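Local coordinates for polycomb protein Scm (Drosophila melanogaster, PDB 5J8Y), which probably helps to link PRC1 to PhoRC at Polycomb response elements, its SAM domain pairing with the SAM domain of Sfmbt, at residues I15-S20 with V68-G73. Sequence-based numbering, arbitrary orientation.
Sequences IQYIES and VNKVNG
Tyr17 reaches from helix 11-21 to helix 58-71 of the SAM domain and meets Lys70 and Val71 with the outer end of its ring. The SAM fold is a compact bundle of five helices. Here its first helix, 11-21, faces the C-terminal part of its long last helix, 58-71. Ahead of Tyr17, Ile15 packs on Phe32 and Arg33 of helix 29-34. Tyr17 CG stands anti to the backbone N (chi1 170°), which directs the ring toward Lys70 and Val71. Val71 comes from the opposite direction. Its CG1 lies 3.9 Å from Tyr17 CZ and approaches the ring obliquely. Tyr17 OH also lies 3.6 Å from Lys70 CB, and Lys70 CD packs near the same oxygen. The lysine chain runs extended past the hydroxyl. These contacts are van der Waals in kind. Tyr17 OH is hydrogen-bonded to Leu67 O, one residue before 68-73. Trp9 meets the tyrosine ring with the planes at about 45°, and Pro6 touches Val71. A phenylalanine in place of Tyr17 would probably leave Leu67 O without its hydroxyl partner and cost the packing of the OH on Lys70 and Val71. One residue on, Ile18 packs on Leu25. The CB of Val68 points away from 15-20, and its side chain packs on Leu42 of helix 39-44. Val71 CG1 touches the hydroxyl as well as the ring: it lies 3.6 Å from Tyr17 OH.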
ATOM      1  N   ILE A  15       5.336  13.351   2.641  1.00 25.88           N
ATOM      2  CA  ILE A  15       6.722  13.758   2.613  1.00 24.60           C
ATOM      3  C   ILE A  15       6.987  14.939   3.521  1.00 26.68           C
ATOM      4  O   ILE A  15       7.937  14.955   4.192  1.00 27.12           O
ATOM      5  CB  ILE A  15       7.179  14.044   1.175  1.00 26.17           C
ATOM      6  CG1 ILE A  15       7.329  12.758   0.404  1.00 23.01           C
ATOM      7  CG2 ILE A  15       8.484  14.806   1.120  1.00 27.39           C
ATOM      8  CD1 ILE A  15       7.309  12.914  -1.061  1.00 23.94           C
ATOM      9  N   GLN A  16       6.102  15.905   3.493  1.00 27.56           N
ATOM     10  CA  GLN A  16       6.165  17.102   4.292  1.00 28.59           C
ATOM     11  C   GLN A  16       6.147  16.708   5.765  1.00 28.24           C
ATOM     12  O   GLN A  16       6.870  17.229   6.534  1.00 26.72           O
ATOM     13  CB  GLN A  16       4.984  18.026   3.974  1.00 31.81           C
ATOM     14  CG  GLN A  16       4.914  19.336   4.732  1.00 39.09           C
ATOM     15  CD  GLN A  16       3.596  20.112   4.614  1.00 44.10           C
ATOM     16  OE1 GLN A  16       2.614  19.662   4.080  1.00 42.21           O
ATOM     17  NE2 GLN A  16       3.594  21.299   5.168  1.00 54.64           N
ATOM     18  N   TYR A  17       5.318  15.750   6.114  1.00 25.47           N
ATOM     19  CA  TYR A  17       5.226  15.291   7.495  1.00 24.82           C
ATOM     20  C   TYR A  17       6.572  14.713   7.926  1.00 25.79           C
ATOM     21  O   TYR A  17       7.174  15.159   8.867  1.00 28.72           O
ATOM     22  CB  TYR A  17       4.087  14.267   7.672  1.00 24.77           C
ATOM     23  CG  TYR A  17       4.086  13.582   9.021  1.00 22.99           C
ATOM     24  CD1 TYR A  17       3.928  14.298  10.178  1.00 24.09           C
ATOM     25  CD2 TYR A  17       4.267  12.216   9.134  1.00 22.31           C
ATOM     26  CE1 TYR A  17       3.943  13.679  11.408  1.00 23.81           C
ATOM     27  CE2 TYR A  17       4.286  11.600  10.357  1.00 22.21           C
ATOM     28  CZ  TYR A  17       4.109  12.331  11.486  1.00 21.11           C
ATOM     29  OH  TYR A  17       4.139  11.749  12.701  1.00 23.14           O
ATOM     30  N   ILE A  18       7.058  13.753   7.171  1.00 24.72           N
ATOM     31  CA  ILE A  18       8.279  13.067   7.515  1.00 26.68           C
ATOM     32  C   ILE A  18       9.486  14.038   7.557  1.00 29.01           C
ATOM     33  O   ILE A  18      10.277  13.998   8.481  1.00 30.22           O
ATOM     34  CB  ILE A  18       8.523  11.889   6.550  1.00 25.46           C
ATOM     35  CG1 ILE A  18       7.355  10.900   6.596  1.00 26.23           C
ATOM     36  CG2 ILE A  18       9.812  11.195   6.879  1.00 26.73           C
ATOM     37  CD1 ILE A  18       6.994  10.404   7.977  1.00 26.72           C
ATOM     38  N   GLU A  19       9.595  14.933   6.587  1.00 28.74           N
ATOM     39  CA  GLU A  19      10.702  15.887   6.565  1.00 30.84           C
ATOM     40  C   GLU A  19      10.713  16.870   7.737  1.00 31.08           C
ATOM     41  O   GLU A  19      11.735  17.132   8.315  1.00 36.13           O
ATOM     42  CB  GLU A  19      10.675  16.688   5.247  1.00 32.16           C
ATOM     43  CG  GLU A  19      10.859  15.905   3.976  1.00 31.88           C
ATOM     44  CD  GLU A  19      10.751  16.775   2.732  1.00 34.51           C
ATOM     45  OE1 GLU A  19      10.329  17.933   2.847  1.00 37.97           O
ATOM     46  OE2 GLU A  19      11.073  16.301   1.647  1.00 35.16           O
ATOM     47  N   SER A  20       9.569  17.431   8.067  1.00 30.68           N
ATOM     48  CA  SER A  20       9.446  18.433   9.142  1.00 31.31           C
ATOM     49  C   SER A  20       9.587  17.876  10.561  1.00 34.00           C
ATOM     50  O   SER A  20       9.798  18.618  11.505  1.00 32.98           O
ATOM     51  CB  SER A  20       8.113  19.130   9.048  1.00 31.94           C
ATOM     52  OG  SER A  20       8.125  20.363   9.715  1.00 39.14           O
ATOM     53  N   VAL A  68       4.900   7.218  11.777  1.00 19.07           N
ATOM     54  CA  VAL A  68       3.581   6.676  11.461  1.00 17.56           C
ATOM     55  C   VAL A  68       2.819   6.397  12.757  1.00 19.67           C
ATOM     56  O   VAL A  68       1.628   6.680  12.858  1.00 19.83           O
ATOM     57  CB  VAL A  68       3.677   5.392  10.608  1.00 18.84           C
ATOM     58  CG1 VAL A  68       2.296   4.767  10.396  1.00 18.35           C
ATOM     59  CG2 VAL A  68       4.310   5.699   9.266  1.00 17.48           C
ATOM     60  N   ASN A  69       3.525   5.875  13.744  1.00 17.87           N
ATOM     61  CA  ASN A  69       2.945   5.592  15.024  1.00 20.22           C
ATOM     62  C   ASN A  69       2.363   6.809  15.695  1.00 20.82           C
ATOM     63  O   ASN A  69       1.428   6.680  16.367  1.00 19.92           O
ATOM     64  CB  ASN A  69       3.902   4.882  15.968  1.00 18.88           C
ATOM     65  CG  ASN A  69       4.173   3.489  15.572  1.00 18.93           C
ATOM     66  OD1 ASN A  69       3.498   2.925  14.795  1.00 19.10           O
ATOM     67  ND2 ASN A  69       5.188   2.964  16.101  1.00 19.10           N
ATOM     68  N   LYS A  70       2.934   7.977  15.501  1.00 20.65           N
ATOM     69  CA  LYS A  70       2.390   9.189  16.066  1.00 19.87           C
ATOM     70  C   LYS A  70       1.009   9.593  15.542  1.00 21.11           C
ATOM     71  O   LYS A  70       0.318  10.261  16.181  1.00 20.02           O
ATOM     72  CB  LYS A  70       3.361  10.344  15.907  1.00 22.43           C
ATOM     73  CG  LYS A  70       4.655  10.190  16.690  1.00 25.76           C
ATOM     74  CD  LYS A  70       5.693  11.175  16.210  1.00 29.61           C
ATOM     75  CE  LYS A  70       6.934  11.125  17.050  1.00 34.94           C
ATOM     76  NZ  LYS A  70       8.119  11.567  16.280  1.00 36.11           N
ATOM     77  N   VAL A  71       0.654   9.169  14.348  1.00 20.64           N
ATOM     78  CA  VAL A  71      -0.548   9.657  13.668  1.00 21.85           C
ATOM     79  C   VAL A  71      -1.514   8.559  13.210  1.00 21.56           C
ATOM     80  O   VAL A  71      -2.573   8.862  12.659  1.00 21.61           O
ATOM     81  CB  VAL A  71      -0.171  10.498  12.430  1.00 19.91           C
ATOM     82  CG1 VAL A  71       0.539  11.775  12.853  1.00 20.85           C
ATOM     83  CG2 VAL A  71       0.695   9.689  11.475  1.00 20.51           C
ATOM     84  N   ASN A  72      -1.165   7.295  13.432  1.00 21.43           N
ATOM     85  CA  ASN A  72      -1.995   6.197  12.939  1.00 20.20           C
ATOM     86  C   ASN A  72      -3.057   5.747  13.948  1.00 22.64           C
ATOM     87  O   ASN A  72      -3.667   4.690  13.787  1.00 22.53           O
ATOM     88  CB  ASN A  72      -1.117   5.009  12.530  1.00 19.36           C
ATOM     89  CG  ASN A  72      -0.479   4.310  13.713  1.00 20.17           C
ATOM     90  OD1 ASN A  72      -0.412   4.855  14.815  1.00 19.63           O
ATOM     91  ND2 ASN A  72       0.005   3.095  13.483  1.00 18.17           N
ATOM     92  N   GLY A  73      -3.276   6.556  14.982  1.00 22.81           N
ATOM     93  CA  GLY A  73      -4.351   6.318  15.929  1.00 23.78           C
ATOM     94  C   GLY A  73      -4.214   5.027  16.715  1.00 23.62           C
ATOM     95  O   GLY A  73      -3.208   4.805  17.389  1.00 19.12           O
TER